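PDB 6RXD: histidine acid phosphatase from Bifidobacterium longum subsp. infantis, which probably removes phosphate groups from inositol polyphosphates such as phytate, and the 3-phosphate from 2,3-bisphosphoglycerate, as a histidine acid phosphatase of the MINPP1 subfamily. Local coordinates for residues G33-S47 against T440-K454. Sequence-based numbering, arbitrary orientation.
Sequences GYGPIYTESMARHGS and TPMAANVQWDVYARK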
loop_
_atom_site.group_PDB
_atom_site.type_symbol
_atom_site.label_atom_id
_atom_site.label_comp_id
_atom_site.label_asym_id
_atom_site.label_seq_id
_atom_site.Cartn_x
_atom_site.Cartn_y
_atom_site.Cartn_z
ATOM N N GLY A 33 32.398 16.618 1.456
ATOM C CA GLY A 33 32.338 17.522 0.320
ATOM C C GLY A 33 30.995 17.544 -0.383
ATOM O O GLY A 33 30.748 18.405 -1.230
ATOM N N TYR A 34 30.128 16.593 -0.043
ATOM C CA TYR A 34 28.811 16.503 -0.681
ATOM C C TYR A 34 27.717 17.124 0.185
ATOM O O TYR A 34 27.651 16.871 1.387
ATOM C CB TYR A 34 28.485 15.035 -1.024
ATOM C CG TYR A 34 29.337 14.487 -2.155
ATOM C CD1 TYR A 34 28.810 14.329 -3.430
ATOM C CD2 TYR A 34 30.675 14.153 -1.948
ATOM C CE1 TYR A 34 29.581 13.833 -4.478
ATOM C CE2 TYR A 34 31.460 13.657 -2.997
ATOM C CZ TYR A 34 30.909 13.515 -4.254
ATOM O OH TYR A 34 31.679 13.032 -5.296
ATOM N N GLY A 35 26.868 17.943 -0.436
ATOM C CA GLY A 35 25.762 18.593 0.249
ATOM C C GLY A 35 24.452 18.308 -0.466
ATOM O O GLY A 35 24.449 17.964 -1.652
ATOM N N PRO A 36 23.328 18.453 0.248
ATOM C CA PRO A 36 22.019 18.066 -0.292
ATOM C C PRO A 36 21.551 18.974 -1.430
ATOM O O PRO A 36 21.692 20.198 -1.329
ATOM C CB PRO A 36 21.090 18.237 0.914
ATOM C CG PRO A 36 21.765 19.287 1.764
ATOM C CD PRO A 36 23.231 18.984 1.623
ATOM N N ILE A 37 21.001 18.391 -2.497
ATOM C CA ILE A 37 20.389 19.192 -3.568
ATOM C C ILE A 37 18.941 18.804 -3.910
ATOM O O ILE A 37 18.229 19.576 -4.545
ATOM C CB ILE A 37 21.208 19.165 -4.871
ATOM C CG1 ILE A 37 21.378 17.728 -5.374
ATOM C CG2 ILE A 37 22.571 19.833 -4.668
ATOM C CD1 ILE A 37 21.798 17.654 -6.845
ATOM N N TYR A 38 18.501 17.610 -3.514
ATOM C CA TYR A 38 17.174 17.158 -3.917
ATOM C C TYR A 38 16.711 16.016 -3.030
ATOM O O TYR A 38 17.531 15.257 -2.512
ATOM C CB TYR A 38 17.209 16.712 -5.394
ATOM C CG TYR A 38 15.863 16.303 -5.960
ATOM C CD1 TYR A 38 14.880 17.256 -6.238
ATOM C CD2 TYR A 38 15.581 14.966 -6.231
ATOM C CE1 TYR A 38 13.636 16.877 -6.754
ATOM C CE2 TYR A 38 14.355 14.583 -6.750
ATOM C CZ TYR A 38 13.390 15.530 -7.001
ATOM O OH TYR A 38 12.169 15.120 -7.512
ATOM N N THR A 39 15.403 15.895 -2.845
ATOM C CA THR A 39 14.863 14.672 -2.255
ATOM C C THR A 39 13.532 14.332 -2.906
ATOM O O THR A 39 12.883 15.205 -3.470
ATOM C CB THR A 39 14.708 14.792 -0.728
ATOM O OG1 THR A 39 14.377 13.508 -0.175
ATOM C CG2 THR A 39 13.621 15.811 -0.357
ATOM N N GLU A 40 13.118 13.069 -2.855
ATOM C CA GLU A 40 11.835 12.719 -3.461
ATOM C C GLU A 40 11.272 11.450 -2.861
ATOM O O GLU A 40 11.981 10.693 -2.209
ATOM C CB GLU A 40 11.965 12.557 -4.973
ATOM C CG GLU A 40 12.911 11.456 -5.384
ATOM C CD GLU A 40 12.939 11.260 -6.873
ATOM O OE1 GLU A 40 11.891 11.449 -7.527
ATOM O OE2 GLU A 40 14.022 10.930 -7.398
ATOM N N SER A 41 9.986 11.228 -3.094
ATOM C CA SER A 41 9.306 10.114 -2.451
ATOM C C SER A 41 8.146 9.608 -3.278
ATOM O O SER A 41 7.611 10.316 -4.137
ATOM C CB SER A 41 8.767 10.565 -1.097
ATOM O OG SER A 41 7.667 11.431 -1.291
ATOM N N MET A 42 7.750 8.369 -3.019
ATOM C CA MET A 42 6.408 7.941 -3.387
ATOM C C MET A 42 5.911 7.112 -2.220
ATOM O O MET A 42 6.610 6.214 -1.739
ATOM C CB MET A 42 6.399 7.123 -4.684
ATOM C CG MET A 42 4.989 6.737 -5.168
ATOM S SD MET A 42 4.293 5.263 -4.360
ATOM C CE MET A 42 5.355 3.967 -5.023
ATOM N N ALA A 43 4.706 7.420 -1.763
ATOM C CA ALA A 43 4.110 6.727 -0.631
ATOM C C ALA A 43 2.714 6.259 -0.967
ATOM O O ALA A 43 1.946 6.966 -1.626
ATOM C CB ALA A 43 4.058 7.652 0.594
ATOM N N ARG A 44 2.392 5.052 -0.511
ATOM C CA ARG A 44 1.027 4.556 -0.536
ATOM C C ARG A 44 0.190 5.357 0.456
ATOM O O ARG A 44 0.712 5.889 1.434
ATOM C CB ARG A 44 1.044 3.077 -0.137
ATOM C CG ARG A 44 -0.318 2.402 -0.138
ATOM C CD ARG A 44 -0.242 1.002 0.434
ATOM N NE ARG A 44 -1.554 0.371 0.378
ATOM C CZ ARG A 44 -1.868 -0.752 1.008
ATOM N NH1 ARG A 44 -0.963 -1.365 1.776
ATOM N NH2 ARG A 44 -3.093 -1.241 0.891
ATOM N N HIS A 45 -1.105 5.463 0.195
ATOM C CA HIS A 45 -2.014 6.114 1.142
ATOM C C HIS A 45 -1.956 5.403 2.495
ATOM O O HIS A 45 -1.500 4.260 2.602
ATOM C CB HIS A 45 -3.439 6.061 0.592
ATOM C CG HIS A 45 -3.954 4.664 0.435
ATOM N ND1 HIS A 45 -4.384 3.904 1.501
ATOM C CD2 HIS A 45 -4.074 3.879 -0.662
ATOM C CE1 HIS A 45 -4.751 2.709 1.068
ATOM N NE2 HIS A 45 -4.574 2.671 -0.242
ATOM N N GLY A 46 -2.441 6.076 3.532
ATOM C CA GLY A 46 -2.442 5.500 4.860
ATOM C C GLY A 46 -3.616 4.557 5.070
ATOM O O GLY A 46 -4.463 4.368 4.187
ATOM N N SER A 47 -3.649 3.960 6.256
ATOM C CA SER A 47 -4.749 3.110 6.699
ATOM C C SER A 47 -6.126 3.713 6.438
ATOM O O SER A 47 -6.353 4.899 6.679
ATOM C CB SER A 47 -4.611 2.855 8.195
ATOM O OG SER A 47 -3.518 2.002 8.474
ATOM N N THR A 440 4.509 -3.905 1.081
ATOM C CA THR A 440 3.543 -2.828 0.894
ATOM C C THR A 440 2.599 -2.658 2.085
ATOM O O THR A 440 1.383 -2.817 1.974
ATOM C CB THR A 440 2.785 -3.018 -0.439
ATOM O OG1 THR A 440 1.817 -1.976 -0.604
ATOM C CG2 THR A 440 2.105 -4.403 -0.510
ATOM N N PRO A 441 3.161 -2.318 3.248
ATOM C CA PRO A 441 2.288 -2.020 4.383
ATOM C C PRO A 441 1.515 -0.750 4.090
ATOM O O PRO A 441 1.764 -0.070 3.088
ATOM C CB PRO A 441 3.279 -1.749 5.510
ATOM C CG PRO A 441 4.572 -1.319 4.805
ATOM C CD PRO A 441 4.588 -2.217 3.607
ATOM N N MET A 442 0.570 -0.419 4.958
ATOM C CA MET A 442 -0.050 0.884 4.849
ATOM C C MET A 442 1.029 1.962 4.943
ATOM O O MET A 442 1.998 1.829 5.717
ATOM C CB MET A 442 -1.119 1.045 5.931
ATOM C CG MET A 442 -2.313 0.125 5.720
ATOM S SD MET A 442 -3.274 0.585 4.249
ATOM C CE MET A 442 -4.245 -0.914 4.030
ATOM N N ALA A 443 0.869 3.014 4.140
ATOM C CA ALA A 443 1.827 4.124 4.036
ATOM C C ALA A 443 3.228 3.709 3.591
ATOM O O ALA A 443 4.193 4.428 3.817
ATOM C CB ALA A 443 1.893 4.943 5.359
ATOM N N ALA A 444 3.343 2.560 2.939
ATOM C CA ALA A 444 4.634 2.132 2.402
ATOM C C ALA A 444 5.222 3.246 1.557
ATOM O O ALA A 444 4.508 3.898 0.815
ATOM C CB ALA A 444 4.468 0.862 1.544
ATOM N N ASN A 445 6.529 3.452 1.652
ATOM C CA ASN A 445 7.123 4.530 0.890
ATOM C C ASN A 445 8.577 4.293 0.521
ATOM O O ASN A 445 9.322 3.609 1.231
ATOM C CB ASN A 445 6.952 5.875 1.617
ATOM C CG ASN A 445 7.662 5.921 2.958
ATOM O OD1 ASN A 445 8.789 6.410 3.068
ATOM N ND2 ASN A 445 7.009 5.404 3.983
ATOM N N VAL A 446 8.966 4.872 -0.606
ATOM C CA VAL A 446 10.353 4.874 -1.024
ATOM C C VAL A 446 10.774 6.330 -1.085
ATOM O O VAL A 446 10.046 7.159 -1.623
ATOM C CB VAL A 446 10.507 4.230 -2.416
ATOM C CG1 VAL A 446 11.917 4.465 -2.968
ATOM C CG2 VAL A 446 10.180 2.717 -2.346
ATOM N N GLN A 447 11.929 6.650 -0.512
ATOM C CA GLN A 447 12.458 8.013 -0.575
ATOM C C GLN A 447 13.902 7.974 -1.070
ATOM O O GLN A 447 14.669 7.079 -0.695
ATOM C CB GLN A 447 12.395 8.663 0.809
ATOM C CG GLN A 447 10.970 8.774 1.374
ATOM C CD GLN A 447 10.912 9.572 2.649
ATOM O OE1 GLN A 447 11.541 10.627 2.767
ATOM N NE2 GLN A 447 10.154 9.075 3.618
ATOM N N TRP A 448 14.276 8.927 -1.918
ATOM C CA TRP A 448 15.674 9.035 -2.339
ATOM C C TRP A 448 16.183 10.401 -1.947
ATOM O O TRP A 448 15.488 11.404 -2.167
ATOM C CB TRP A 448 15.812 8.927 -3.859
ATOM C CG TRP A 448 15.561 7.572 -4.459
ATOM C CD1 TRP A 448 15.181 6.429 -3.815
ATOM C CD2 TRP A 448 15.666 7.241 -5.845
ATOM N NE1 TRP A 448 15.041 5.403 -4.727
ATOM C CE2 TRP A 448 15.335 5.880 -5.979
ATOM C CE3 TRP A 448 16.017 7.970 -6.985
ATOM C CZ2 TRP A 448 15.335 5.224 -7.219
ATOM C CZ3 TRP A 448 16.016 7.325 -8.218
ATOM C CH2 TRP A 448 15.684 5.962 -8.319
ATOM N N ASP A 449 17.402 10.444 -1.410
ATOM C CA ASP A 449 18.089 11.709 -1.150
ATOM C C ASP A 449 19.223 11.879 -2.146
ATOM O O ASP A 449 19.938 10.920 -2.434
ATOM C CB ASP A 449 18.677 11.720 0.260
ATOM C CG ASP A 449 17.620 11.593 1.333
ATOM O OD1 ASP A 449 16.504 12.104 1.137
ATOM O OD2 ASP A 449 17.904 10.969 2.374
ATOM N N VAL A 450 19.400 13.100 -2.655
ATOM C CA VAL A 450 20.437 13.353 -3.646
ATOM C C VAL A 450 21.341 14.478 -3.180
ATOM O O VAL A 450 20.866 15.560 -2.827
ATOM C CB VAL A 450 19.834 13.731 -5.019
ATOM C CG1 VAL A 450 20.938 13.895 -6.070
ATOM C CG2 VAL A 450 18.834 12.677 -5.464
ATOM N N TYR A 451 22.640 14.209 -3.163
ATOM C CA TYR A 451 23.621 15.202 -2.751
ATOM C C TYR A 451 24.582 15.463 -3.905
ATOM O O TYR A 451 24.671 14.667 -4.845
ATOM C CB TYR A 451 24.420 14.695 -1.549
ATOM C CG TYR A 451 23.754 14.785 -0.185
ATOM C CD1 TYR A 451 24.454 15.285 0.902
ATOM C CD2 TYR A 451 22.447 14.358 0.024
ATOM C CE1 TYR A 451 23.883 15.347 2.162
ATOM C CE2 TYR A 451 21.864 14.425 1.292
ATOM C CZ TYR A 451 22.588 14.916 2.346
ATOM O OH TYR A 451 22.024 14.983 3.603
ATOM N N ALA A 452 25.306 16.577 -3.843
ATOM C CA ALA A 452 26.263 16.894 -4.899
ATOM C C ALA A 452 27.476 17.575 -4.313
ATOM O O ALA A 452 27.384 18.238 -3.276
ATOM C CB ALA A 452 25.620 17.784 -5.968
ATOM N N ARG A 453 28.613 17.395 -4.973
ATOM C CA ARG A 453 29.817 18.135 -4.630
ATOM C C ARG A 453 29.930 19.299 -5.609
ATOM O O ARG A 453 29.831 19.105 -6.830
ATOM C CB ARG A 453 31.042 17.224 -4.727
ATOM C CG ARG A 453 32.357 17.939 -4.499
ATOM C CD ARG A 453 33.526 16.979 -4.563
ATOM N NE ARG A 453 34.794 17.658 -4.291
ATOM C CZ ARG A 453 35.976 17.051 -4.293
ATOM N NH1 ARG A 453 36.059 15.754 -4.563
ATOM N NH2 ARG A 453 37.080 17.747 -4.036
ATOM N N LYS A 454 30.125 20.507 -5.076
ATOM C CA LYS A 454 30.139 21.721 -5.888
ATOM C C LYS A 454 31.407 21.912 -6.716
ATOM O O LYS A 454 32.487 21.445 -6.349
ATOM C CB LYS A 454 29.937 22.951 -4.998
ATOM C CG LYS A 454 28.492 23.384 -4.849
ATOM C CD LYS A 454 28.367 24.569 -3.895
ATOM C CE LYS A 454 26.996 25.221 -4.001
ATOM N NZ LYS A 454 26.794 25.817 -5.347
HETATM O O HOH W 1 30.441 20.876 -2.338
HETATM O O HOH W 2 34.405 13.302 -5.221
HETATM O O HOH W 3 12.034 12.968 1.261
#
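P441 O receives a weak hydrogen bond from R44 NH1 (3.3 Å), the end of an arginine chain drawn out straight, with CG anti to the backbone N (chi1 -179°); the same NH1 is hydrogen-bonded to S12 O. M442, bent at chi2, lays SD over the centre of the guanidinium face, 3.8 Å from R44 CZ, while its CG rests against S47 OG. Within the type II turn P441-A444, A443 N bonds to H45 O (3.1 Å), and R44 N to A444 O (2.8 Å) follows as the strands begin to pair. N445 CB packs on A43 CB, and Q447 OE1 shares a bridging water with T39 OG1. W448 lies alongside E40, ring and carboxylate planes almost perpendicular, with E40 OE2 3.6 Å from W448 CE3 and E40 OE1 salt-bridged to R396. D449 runs beside T39 and brings OD1 to 2.9 Å from T39 OG1, which also has W448 O within reach; R118 and R469 form salt bridges with D449, and R118 also bonds Q447 OE1. V450 meets a classic beta bulge: its O accepts from both I37 N and Y38 N, and the register slips by one residue. Just beyond, P36 packs over the face of the Y451 ring in a CH-pi contact, CB 4.0 Å from the centroid, with Y34 O in plane at the ring edge. A serine in place of Y451 would probably strip P36 of this aromatic cover and open a gap beside the bulge. A452 CB touches I37 CG2, and R453 CB makes a CH-pi contact over the Y34 ring, 3.7 Å from its centroid. In the mixed sheet of the histidine phosphatase fold, 34-44 also pairs in parallel with 391-398, and 445-453 antiparallel with 467-472; helix 372-386 covers the face carrying E40 and W448.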